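Local coordinates for protein nucleoside-diphosphate-sugar pyrophosphorylase (Vibrio cholerae, PDB 4EVW) that probably transfers a nucleotidyl group to a sugar phosphate, making a nucleoside-diphosphate sugar and pyrophosphate, at residues A[1-6]-A[48-53]; A[74-79]-A[96-101]; A[140-145]-A[163-168]; A[188-193]-A[206-211]. The protein carries 1 engineered substitution. One frame throughout, in Å; residues are numbered along the deposited sequence.

Interaction 1 of 4, residues A[1-6]-A[48-53]; sequences MIVIPM and PFLFIV
With chi1 of Phe49 at -75°, CG stands beside the backbone N and the ring rises alongside Ile2, whose CB lies over one ring face. CB is 4.0 Å from the centroid of the Phe49 ring and 24° off the normal, displaced toward the rim, which satisfies a CH-pi contact. Two residues on the pairing recurs less squarely: Ile4 CG1 comes obliquely to Phe51 CD1 at 4.1 Å, the two side chains again pointing the same way. On the other face of the sheet the match is diagonal, Val3 CG1 meeting Ile52 CD1 at 3.7 Å. Selenomethionine Met1 runs extended to SE and bends at its last torsion, laying CE against Pro48 CG at 3.6 Å, the two side chains crossing at about a right angle.

The backbones that carry them form a parallel beta ladder whose segment axes are 10° apart. Leu50 is held through both its N and its O, the N donating to Ile2 O at 2.8 Å and the O accepting from Ile4 N at 2.8 Å. Ile52 repeats this with Ile4 O and Met6 N, and Ile2 N to Pro48 O completes the five bonds.

In nucleotidyltransferases of this kind, the loop after the first strand usually binds nucleotide; the chain after strand 2-5 probably takes that place here. Helix 87-100 covers Leu50 and Ile52, helix 59-70 reaches Phe51 and Val53, and strands 109-111 and 75-80 extend the sheet beyond strands 2-5 and 49-54 respectively.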
# COMPACT_ATOMS: atom_id res chain seq x y z
N MSE A 1 5.61 8.34 -7.48
CA MSE A 1 4.47 8.86 -6.67
C MSE A 1 4.08 7.87 -5.59
O MSE A 1 3.89 6.68 -5.87
CB MSE A 1 3.26 9.13 -7.56
CG MSE A 1 2.07 9.66 -6.80
SE MSE A 1 0.61 10.17 -7.95
CE MSE A 1 1.39 11.73 -8.78
N ILE A 2 3.96 8.36 -4.36
CA ILE A 2 3.58 7.51 -3.24
C ILE A 2 2.06 7.56 -3.14
O ILE A 2 1.47 8.63 -2.99
CB ILE A 2 4.19 8.04 -1.93
CG1 ILE A 2 5.71 8.18 -2.08
CG2 ILE A 2 3.86 7.10 -0.78
CD1 ILE A 2 6.46 6.88 -2.07
N VAL A 3 1.44 6.39 -3.24
CA VAL A 3 -0.02 6.30 -3.21
C VAL A 3 -0.47 5.60 -1.94
O VAL A 3 -0.04 4.48 -1.65
CB VAL A 3 -0.54 5.52 -4.43
CG1 VAL A 3 -2.06 5.42 -4.38
CG2 VAL A 3 -0.07 6.19 -5.72
N ILE A 4 -1.35 6.25 -1.18
CA ILE A 4 -1.83 5.64 0.04
C ILE A 4 -3.33 5.43 0.01
O ILE A 4 -4.10 6.38 0.17
CB ILE A 4 -1.51 6.48 1.29
CG1 ILE A 4 -0.10 7.05 1.22
CG2 ILE A 4 -1.66 5.60 2.54
CD1 ILE A 4 0.99 6.06 1.57
N PRO A 5 -3.76 4.23 -0.25
CA PRO A 5 -5.17 3.91 -0.24
C PRO A 5 -5.66 3.86 1.21
O PRO A 5 -5.13 3.14 1.97
CB PRO A 5 -5.22 2.56 -0.90
CG PRO A 5 -3.88 1.99 -0.72
CD PRO A 5 -2.92 3.05 -0.48
N MSE A 6 -6.63 4.66 1.57
CA MSE A 6 -7.10 4.67 2.92
C MSE A 6 -8.58 4.93 2.97
O MSE A 6 -9.00 5.70 3.73
CB MSE A 6 -6.35 5.69 3.77
CG MSE A 6 -5.98 6.95 3.07
SE MSE A 6 -5.05 8.33 4.14
CE MSE A 6 -6.26 8.55 5.59
N PRO A 48 5.61 13.35 -5.37
CA PRO A 48 4.19 13.61 -5.14
C PRO A 48 3.56 12.47 -4.33
O PRO A 48 3.99 11.32 -4.41
CB PRO A 48 3.62 13.71 -6.55
CG PRO A 48 4.52 12.81 -7.35
CD PRO A 48 5.89 13.12 -6.80
N PHE A 49 2.55 12.82 -3.54
CA PHE A 49 1.81 11.85 -2.74
C PHE A 49 0.35 11.91 -3.15
O PHE A 49 -0.20 12.99 -3.38
CB PHE A 49 1.86 12.18 -1.24
CG PHE A 49 3.17 11.86 -0.58
CD1 PHE A 49 4.31 12.59 -0.90
CD2 PHE A 49 3.26 10.84 0.36
CE1 PHE A 49 5.53 12.30 -0.30
CE2 PHE A 49 4.47 10.54 0.96
CZ PHE A 49 5.61 11.27 0.64
N LEU A 50 -0.29 10.74 -3.25
CA LEU A 50 -1.71 10.69 -3.58
C LEU A 50 -2.39 9.98 -2.42
O LEU A 50 -2.12 8.80 -2.16
CB LEU A 50 -1.96 9.91 -4.87
CG LEU A 50 -3.42 9.58 -5.18
CD1 LEU A 50 -4.24 10.85 -5.35
CD2 LEU A 50 -3.49 8.75 -6.45
N PHE A 51 -3.27 10.70 -1.73
CA PHE A 51 -4.00 10.12 -0.61
C PHE A 51 -5.41 9.83 -1.13
O PHE A 51 -6.09 10.72 -1.62
CB PHE A 51 -4.05 11.12 0.55
CG PHE A 51 -2.69 11.49 1.08
CD1 PHE A 51 -1.98 10.60 1.89
CD2 PHE A 51 -2.11 12.70 0.76
CE1 PHE A 51 -0.70 10.92 2.36
CE2 PHE A 51 -0.83 13.04 1.23
CZ PHE A 51 -0.13 12.15 2.03
N ILE A 52 -5.83 8.57 -1.03
CA ILE A 52 -7.15 8.19 -1.51
C ILE A 52 -8.00 7.90 -0.29
O ILE A 52 -7.81 6.91 0.41
CB ILE A 52 -7.08 6.95 -2.41
CG1 ILE A 52 -6.02 7.17 -3.50
CG2 ILE A 52 -8.44 6.73 -3.07
CD1 ILE A 52 -5.69 5.92 -4.31
N VAL A 53 -8.94 8.80 -0.04
CA VAL A 53 -9.79 8.70 1.13
C VAL A 53 -11.25 8.56 0.79
O VAL A 53 -11.66 8.66 -0.37
CB VAL A 53 -9.66 9.96 1.99
CG1 VAL A 53 -8.21 10.23 2.31
CG2 VAL A 53 -10.25 11.15 1.23

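Interaction 2 of 4, residues A[74-79]-A[96-101]; sequences QFYIAE and EELAKQ
Extended beyond CG, Gln101 carries its amide to Ile77, and the amide rather than the methylenes meets the strand. Gln101 NE2 donates to Ile77 O at 3.0 Å, and its second N-H goes to Glu97 OE2 at 2.9 Å; both acceptors lie within a few degrees of the amide plane, which fixes the flip of the group. The carboxylate oxygen is used through its anti lone pair. OE1 of the same amide accepts from a water that itself accepts from Ile77 N, so both polar atoms of that residue's backbone are served.

In Glu97, CG is anti to the backbone N: chi1 (166°) lays it on Ala78 CB at 3.5 Å, and the kink at chi2 (57°) then turns the carboxylate toward Gln101. A second water links Glu79 N to Glu97 OE2, the latter bond being weak. Leu98 sends CD1 over one face of the Tyr76 ring, 4.0 Å from the centroid and 29° off its normal, a CH-pi contact, and Val103 touches both side chains.

Strand 75-80 pairs with strand 49-54 along its other edge. The chemistry here therefore implies that Gln101, just past the end of helix 87-100, and two waters, rather than a further strand, serve Ile77 N and O and Glu79 N, with a Glu97 carboxylate that its donors and a long salt bridge from Lys100 would probably keep ionised.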
# COMPACT_ATOMS: atom_id res chain seq x y z
N GLN A 74 4.14 18.39 -2.57
CA GLN A 74 3.21 18.13 -3.66
C GLN A 74 2.35 16.93 -3.31
O GLN A 74 2.85 15.81 -3.18
CB GLN A 74 3.94 17.87 -4.98
CG GLN A 74 4.44 19.12 -5.69
CD GLN A 74 3.34 20.16 -5.92
OE1 GLN A 74 2.27 19.86 -6.46
NE2 GLN A 74 3.61 21.40 -5.52
N PHE A 75 1.06 17.16 -3.14
CA PHE A 75 0.18 16.06 -2.84
C PHE A 75 -1.20 16.28 -3.40
O PHE A 75 -1.62 17.42 -3.65
CB PHE A 75 0.14 15.77 -1.33
CG PHE A 75 -0.52 16.83 -0.51
CD1 PHE A 75 -1.89 16.79 -0.27
CD2 PHE A 75 0.22 17.87 0.05
CE1 PHE A 75 -2.51 17.76 0.52
CE2 PHE A 75 -0.38 18.85 0.83
CZ PHE A 75 -1.75 18.80 1.07
N TYR A 76 -1.89 15.17 -3.62
CA TYR A 76 -3.22 15.18 -4.18
C TYR A 76 -4.12 14.34 -3.30
O TYR A 76 -3.67 13.40 -2.64
CB TYR A 76 -3.18 14.57 -5.59
CG TYR A 76 -2.12 15.17 -6.48
CD1 TYR A 76 -2.34 16.38 -7.14
CD2 TYR A 76 -0.89 14.54 -6.65
CE1 TYR A 76 -1.35 16.94 -7.96
CE2 TYR A 76 0.10 15.09 -7.46
CZ TYR A 76 -0.14 16.29 -8.11
OH TYR A 76 0.84 16.83 -8.92
N ILE A 77 -5.39 14.69 -3.28
CA ILE A 77 -6.34 13.94 -2.49
C ILE A 77 -7.48 13.54 -3.40
O ILE A 77 -8.06 14.37 -4.10
CB ILE A 77 -6.89 14.79 -1.32
CG1 ILE A 77 -5.76 15.12 -0.35
CG2 ILE A 77 -8.01 14.02 -0.61
CD1 ILE A 77 -6.19 16.01 0.80
N ALA A 78 -7.76 12.24 -3.43
CA ALA A 78 -8.84 11.72 -4.25
C ALA A 78 -9.87 11.23 -3.24
O ALA A 78 -9.59 10.34 -2.45
CB ALA A 78 -8.34 10.56 -5.11
N GLU A 79 -11.04 11.83 -3.26
CA GLU A 79 -12.08 11.44 -2.32
C GLU A 79 -13.09 10.52 -2.98
O GLU A 79 -13.74 10.90 -3.96
CB GLU A 79 -12.77 12.69 -1.76
CG GLU A 79 -13.77 12.40 -0.66
CD GLU A 79 -14.45 13.66 -0.16
OE1 GLU A 79 -14.36 13.94 1.05
OE2 GLU A 79 -15.09 14.36 -0.97
N GLU A 96 -7.91 7.30 -11.22
CA GLU A 96 -8.88 7.82 -12.17
C GLU A 96 -9.34 9.21 -11.70
O GLU A 96 -9.50 10.12 -12.52
CB GLU A 96 -10.05 6.85 -12.31
CG GLU A 96 -9.68 5.62 -13.13
CD GLU A 96 -10.78 4.56 -13.19
OE1 GLU A 96 -11.81 4.72 -12.51
OE2 GLU A 96 -10.59 3.56 -13.93
N GLU A 97 -9.52 9.38 -10.40
CA GLU A 97 -9.93 10.67 -9.85
C GLU A 97 -8.81 11.70 -10.05
O GLU A 97 -9.08 12.87 -10.34
CB GLU A 97 -10.27 10.53 -8.36
CG GLU A 97 -10.39 11.85 -7.59
CD GLU A 97 -11.42 12.81 -8.16
OE1 GLU A 97 -12.35 12.35 -8.86
OE2 GLU A 97 -11.31 14.03 -7.90
N LEU A 98 -7.57 11.27 -9.90
CA LEU A 98 -6.44 12.17 -10.11
C LEU A 98 -6.49 12.71 -11.55
O LEU A 98 -6.31 13.90 -11.78
CB LEU A 98 -5.12 11.44 -9.88
CG LEU A 98 -3.86 12.30 -10.00
CD1 LEU A 98 -3.91 13.43 -8.97
CD2 LEU A 98 -2.63 11.43 -9.78
N ALA A 99 -6.74 11.82 -12.51
CA ALA A 99 -6.82 12.26 -13.91
C ALA A 99 -8.01 13.20 -14.10
O ALA A 99 -7.94 14.15 -14.88
CB ALA A 99 -6.91 11.05 -14.85
N LYS A 100 -9.11 12.94 -13.40
CA LYS A 100 -10.29 13.80 -13.52
C LYS A 100 -9.98 15.20 -13.00
O LYS A 100 -10.65 16.16 -13.37
CB LYS A 100 -11.48 13.23 -12.75
CG LYS A 100 -12.16 12.04 -13.41
CD LYS A 100 -13.54 11.81 -12.82
CE LYS A 100 -13.85 10.33 -12.67
NZ LYS A 100 -12.95 9.70 -11.66
N GLN A 101 -8.98 15.31 -12.13
CA GLN A 101 -8.60 16.61 -11.60
C GLN A 101 -7.69 17.35 -12.59
O GLN A 101 -7.28 18.47 -12.34
CB GLN A 101 -7.89 16.45 -10.24
CG GLN A 101 -8.83 16.05 -9.11
CD GLN A 101 -8.11 15.81 -7.80
OE1 GLN A 101 -7.01 16.30 -7.58
NE2 GLN A 101 -8.75 15.06 -6.91
O HOH W 1 -5.95 16.92 -4.94
O HOH W 2 -11.64 13.88 -5.04

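Interaction 3 of 4, residues A[140-145]-A[163-168]; sequences GGDNWS and KNPISD
Trp144, whose carbonyl O faces Lys163 CA across the contact at 4.0 Å, has its indole NE1 bonded to Gly140 O at 2.7 Å. The N-H...O angle of 168° is nearly straight and the acceptor sits in the indole plane, although the donor stands above the carbonyl plane rather than on a lone pair. This bond ties the two ends of the 140-144 turn together.

Between the segments the closest approach is made by Asp142. Its CG stands beside the backbone N (chi1 -68°), and OD1 lies against Pro165 CG at 3.1 Å, the two side chains crossing at about a right angle. Each loop is bent sharply by an inverse gamma turn, one centred on Asn143 and the other on Pro165. The contact joins two surface loops, each with one flanking strand in the mixed sheet: one leads from sheet strand 132-138 to strand 146-149, the other from strand 157-161 to sheet strand 169-172. Trp144 anchors the first on the body of the domain, its ring meeting Phe137 edge-to-face, and Pro165 rests on Phe146. Lys163 runs alongside Asn143, pointing the same way, with NZ 4.2 Å from Asn143 OD1, though no hydrogen bond joins them.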
# COMPACT_ATOMS: atom_id res chain seq x y z
N GLY A 140 6.14 -14.64 10.12
CA GLY A 140 5.52 -15.81 10.72
C GLY A 140 4.04 -15.94 10.44
O GLY A 140 3.31 -14.96 10.34
N GLY A 141 3.59 -17.18 10.30
CA GLY A 141 2.18 -17.42 10.06
C GLY A 141 1.77 -17.45 8.60
O GLY A 141 2.61 -17.40 7.70
N ASP A 142 0.46 -17.52 8.38
CA ASP A 142 -0.10 -17.60 7.04
C ASP A 142 -0.96 -16.43 6.62
O ASP A 142 -1.43 -16.39 5.48
CB ASP A 142 -0.93 -18.87 6.92
CG ASP A 142 -0.08 -20.12 6.95
OD1 ASP A 142 1.14 -20.01 6.74
OD2 ASP A 142 -0.64 -21.22 7.18
N ASN A 143 -1.18 -15.47 7.51
CA ASN A 143 -2.03 -14.34 7.17
C ASN A 143 -1.30 -13.14 6.57
O ASN A 143 -1.36 -12.03 7.10
CB ASN A 143 -2.82 -13.91 8.40
CG ASN A 143 -3.90 -12.92 8.07
OD1 ASN A 143 -4.31 -12.80 6.91
ND2 ASN A 143 -4.39 -12.21 9.07
N TRP A 144 -0.63 -13.38 5.45
CA TRP A 144 0.10 -12.33 4.75
C TRP A 144 -0.04 -12.59 3.27
O TRP A 144 -0.59 -13.61 2.85
CB TRP A 144 1.60 -12.39 5.07
CG TRP A 144 1.96 -12.41 6.52
CD1 TRP A 144 2.19 -13.52 7.29
CD2 TRP A 144 2.15 -11.28 7.36
NE1 TRP A 144 2.53 -13.13 8.57
CE2 TRP A 144 2.51 -11.77 8.64
CE3 TRP A 144 2.06 -9.89 7.16
CZ2 TRP A 144 2.78 -10.91 9.72
CZ3 TRP A 144 2.33 -9.05 8.23
CH2 TRP A 144 2.68 -9.56 9.49
N SER A 145 0.44 -11.65 2.46
CA SER A 145 0.47 -11.86 1.03
C SER A 145 1.92 -12.30 0.87
O SER A 145 2.81 -11.74 1.51
CB SER A 145 0.19 -10.57 0.24
OG SER A 145 0.38 -9.42 1.03
N LYS A 163 -3.27 -15.33 0.28
CA LYS A 163 -3.49 -16.09 1.51
C LYS A 163 -2.77 -17.42 1.49
O LYS A 163 -2.59 -18.06 2.52
CB LYS A 163 -4.99 -16.34 1.73
CG LYS A 163 -5.86 -15.11 1.59
CD LYS A 163 -6.25 -14.49 2.92
CE LYS A 163 -7.13 -13.28 2.69
NZ LYS A 163 -6.88 -12.22 3.70
N ASN A 164 -2.35 -17.84 0.31
CA ASN A 164 -1.64 -19.10 0.19
C ASN A 164 -0.16 -18.86 0.47
O ASN A 164 0.48 -18.02 -0.17
CB ASN A 164 -1.85 -19.67 -1.21
CG ASN A 164 -1.27 -21.05 -1.35
OD1 ASN A 164 -1.11 -21.78 -0.37
ND2 ASN A 164 -0.97 -21.44 -2.59
N PRO A 165 0.41 -19.57 1.47
CA PRO A 165 1.82 -19.46 1.87
C PRO A 165 2.76 -20.16 0.91
O PRO A 165 3.37 -21.17 1.25
CB PRO A 165 1.85 -20.14 3.23
CG PRO A 165 0.48 -19.98 3.74
CD PRO A 165 -0.37 -20.24 2.53
N ILE A 166 2.88 -19.61 -0.29
CA ILE A 166 3.74 -20.20 -1.29
C ILE A 166 5.23 -19.97 -1.01
O ILE A 166 6.08 -20.41 -1.77
CB ILE A 166 3.39 -19.64 -2.67
CG1 ILE A 166 3.54 -18.11 -2.65
CG2 ILE A 166 1.95 -19.99 -3.02
CD1 ILE A 166 3.28 -17.46 -3.98
N SER A 167 5.53 -19.27 0.09
CA SER A 167 6.92 -18.99 0.47
C SER A 167 6.92 -18.41 1.87
O SER A 167 5.87 -18.34 2.51
CB SER A 167 7.53 -17.95 -0.47
OG SER A 167 7.13 -16.64 -0.08
N ASP A 168 8.09 -18.00 2.35
CA ASP A 168 8.13 -17.37 3.66
C ASP A 168 8.57 -15.91 3.55
O ASP A 168 9.05 -15.32 4.51
CB ASP A 168 9.01 -18.16 4.65
CG ASP A 168 10.41 -18.36 4.17
OD1 ASP A 168 10.69 -18.03 3.00
OD2 ASP A 168 11.24 -18.87 4.96

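Interaction 4 of 4, residues A[188-193]-A[206-211]; sequences REYVAR and APLYNE. Engineered in segment 206-211: Glu211 (natural residue Leu).
Tyr190 and Leu208 come within 6.6 Å of each other CA to CA, and Glu189 and Glu211 within 7.0 Å, which sets the end of helix 180-191 beside the beginning of helix 208-214. Tyr190 makes the largest single contribution. Its CG lies anti to the backbone N (chi1 -168°), directing the ring into the other segment. Leu208 CD2 touches Tyr190 CB at 3.5 Å, the side chains crossing at about a right angle. At the far end of the ring, CE2 meets Pro207 CB at 3.7 Å, and the hydroxyl oxygen is equally near the same carbon.

The two helices are successive in the chain, joined by an irregular connection from which Leu203 also packs on Tyr190; Leu208 is backed by Tyr183 of the first helix.

Glu211, an engineered residue replacing the natural leucine, folds back at chi2 and puts its carboxylate among the first helix's side chains. OE2 lies at the edge of the Tyr190 ring, near its plane and 3.9 Å from CD2, with ring and carboxylate planes 77° apart. OE1 rests on Glu189 CB at 3.5 Å. No hydrogen bond crosses between the segments. Two carboxylate oxygens, Glu189 OE1 and Glu211 OE1, come to 4.6 Å, a like-charge proximity that could raise the affinity of either group for a proton. Arg193 and a bound magnesium ion about 4 Å from the Glu211 side chain may both offset some of this.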
# COMPACT_ATOMS: atom_id res chain seq x y z
N ARG A 188 -6.89 -4.27 -14.84
CA ARG A 188 -7.92 -4.54 -15.84
C ARG A 188 -7.96 -6.01 -16.13
O ARG A 188 -8.99 -6.57 -16.17
CB ARG A 188 -7.62 -3.81 -17.14
CG ARG A 188 -7.97 -2.36 -17.06
CD ARG A 188 -8.00 -1.79 -18.45
NE ARG A 188 -6.66 -1.51 -18.95
CZ ARG A 188 -6.00 -0.39 -18.71
NH1 ARG A 188 -6.56 0.57 -17.98
NH2 ARG A 188 -4.78 -0.22 -19.20
N GLU A 189 -6.84 -6.64 -16.31
CA GLU A 189 -6.79 -8.07 -16.58
C GLU A 189 -7.33 -8.85 -15.39
O GLU A 189 -8.13 -9.77 -15.55
CB GLU A 189 -5.35 -8.49 -16.86
CG GLU A 189 -4.81 -7.97 -18.19
CD GLU A 189 -5.42 -8.70 -19.38
OE1 GLU A 189 -6.05 -9.76 -19.18
OE2 GLU A 189 -5.25 -8.22 -20.52
N TYR A 190 -6.92 -8.46 -14.20
CA TYR A 190 -7.36 -9.14 -12.99
C TYR A 190 -8.87 -9.13 -12.80
O TYR A 190 -9.46 -10.16 -12.48
CB TYR A 190 -6.68 -8.53 -11.76
CG TYR A 190 -6.84 -9.35 -10.51
CD1 TYR A 190 -7.73 -8.95 -9.51
CD2 TYR A 190 -6.11 -10.52 -10.32
CE1 TYR A 190 -7.88 -9.71 -8.34
CE2 TYR A 190 -6.26 -11.28 -9.17
CZ TYR A 190 -7.14 -10.87 -8.18
OH TYR A 190 -7.29 -11.63 -7.04
N VAL A 191 -9.52 -7.98 -13.00
CA VAL A 191 -10.97 -7.97 -12.80
C VAL A 191 -11.73 -8.60 -13.96
O VAL A 191 -12.93 -8.82 -13.86
CB VAL A 191 -11.51 -6.53 -12.50
CG1 VAL A 191 -10.80 -5.96 -11.28
CG2 VAL A 191 -11.33 -5.63 -13.71
N ALA A 192 -11.03 -8.90 -15.05
CA ALA A 192 -11.65 -9.53 -16.21
C ALA A 192 -11.44 -11.05 -16.26
O ALA A 192 -11.86 -11.70 -17.21
CB ALA A 192 -11.14 -8.89 -17.51
N ARG A 193 -10.78 -11.61 -15.25
CA ARG A 193 -10.54 -13.06 -15.20
C ARG A 193 -11.85 -13.84 -15.32
O ARG A 193 -12.89 -13.41 -14.82
CB ARG A 193 -9.92 -13.47 -13.86
CG ARG A 193 -8.44 -13.17 -13.67
CD ARG A 193 -8.19 -12.64 -12.25
NE ARG A 193 -8.16 -13.66 -11.21
CZ ARG A 193 -8.80 -13.57 -10.05
NH1 ARG A 193 -9.54 -12.50 -9.76
NH2 ARG A 193 -8.67 -14.53 -9.15
N ALA A 206 -1.27 -7.44 -4.11
CA ALA A 206 -0.29 -8.48 -4.38
C ALA A 206 -0.60 -9.39 -5.58
O ALA A 206 0.27 -9.65 -6.41
CB ALA A 206 -0.05 -9.32 -3.12
N PRO A 207 -1.85 -9.87 -5.70
CA PRO A 207 -2.20 -10.74 -6.83
C PRO A 207 -1.97 -10.10 -8.20
O PRO A 207 -1.76 -10.80 -9.19
CB PRO A 207 -3.69 -11.03 -6.59
CG PRO A 207 -3.80 -11.01 -5.11
CD PRO A 207 -2.94 -9.82 -4.71
N LEU A 208 -2.02 -8.77 -8.26
CA LEU A 208 -1.83 -8.07 -9.53
C LEU A 208 -0.49 -8.37 -10.17
O LEU A 208 -0.37 -8.36 -11.39
CB LEU A 208 -1.99 -6.55 -9.35
CG LEU A 208 -3.37 -6.09 -8.88
CD1 LEU A 208 -3.48 -4.56 -8.96
CD2 LEU A 208 -4.43 -6.75 -9.74
N TYR A 209 0.53 -8.64 -9.36
CA TYR A 209 1.84 -8.93 -9.92
C TYR A 209 1.85 -10.19 -10.79
O TYR A 209 2.66 -10.30 -11.70
CB TYR A 209 2.87 -9.03 -8.80
CG TYR A 209 3.27 -7.68 -8.24
CD1 TYR A 209 4.20 -6.87 -8.90
CD2 TYR A 209 2.71 -7.21 -7.06
CE1 TYR A 209 4.57 -5.64 -8.39
CE2 TYR A 209 3.07 -5.97 -6.53
CZ TYR A 209 4.00 -5.20 -7.20
OH TYR A 209 4.38 -3.99 -6.65
N ASN A 210 0.94 -11.12 -10.53
CA ASN A 210 0.91 -12.33 -11.35
C ASN A 210 0.57 -12.00 -12.80
O ASN A 210 1.07 -12.66 -13.71
CB ASN A 210 -0.09 -13.34 -10.78
CG ASN A 210 0.37 -13.93 -9.47
OD1 ASN A 210 1.52 -14.32 -9.33
ND2 ASN A 210 -0.53 -13.99 -8.49
N GLU A 211 -0.25 -10.97 -13.00
CA GLU A 211 -0.61 -10.57 -14.36
C GLU A 211 0.64 -9.99 -15.04
O GLU A 211 0.89 -10.25 -16.22
CB GLU A 211 -1.72 -9.50 -14.33
CG GLU A 211 -3.02 -9.93 -13.64
CD GLU A 211 -3.80 -10.98 -14.43
OE1 GLU A 211 -3.46 -11.21 -15.61
OE2 GLU A 211 -4.76 -11.56 -13.87

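The four contacts follow one another along the chain, each closing before the next opens. Interactions 1 and 2 lie 9 Å apart between centres and meet directly: strands 49-54 and 75-80 are neighbours in the mixed sheet, so the parallel ladder of interaction 1 passes into the edge strand that helix 87-100 packs on in interaction 2. Interactions 3 and 4 are 19 Å apart centre to centre but touch where Ser145 packs on Ala206, linking surface loops to the helix pair. Interactions 1 and 3, about 26 Å between centres, lie on opposite sides of the chain's centre. Strand 2-5 pairs with 109-111, itself antiparallel to 174-177, joining the parallel N-terminal half to the later, largely antiparallel part.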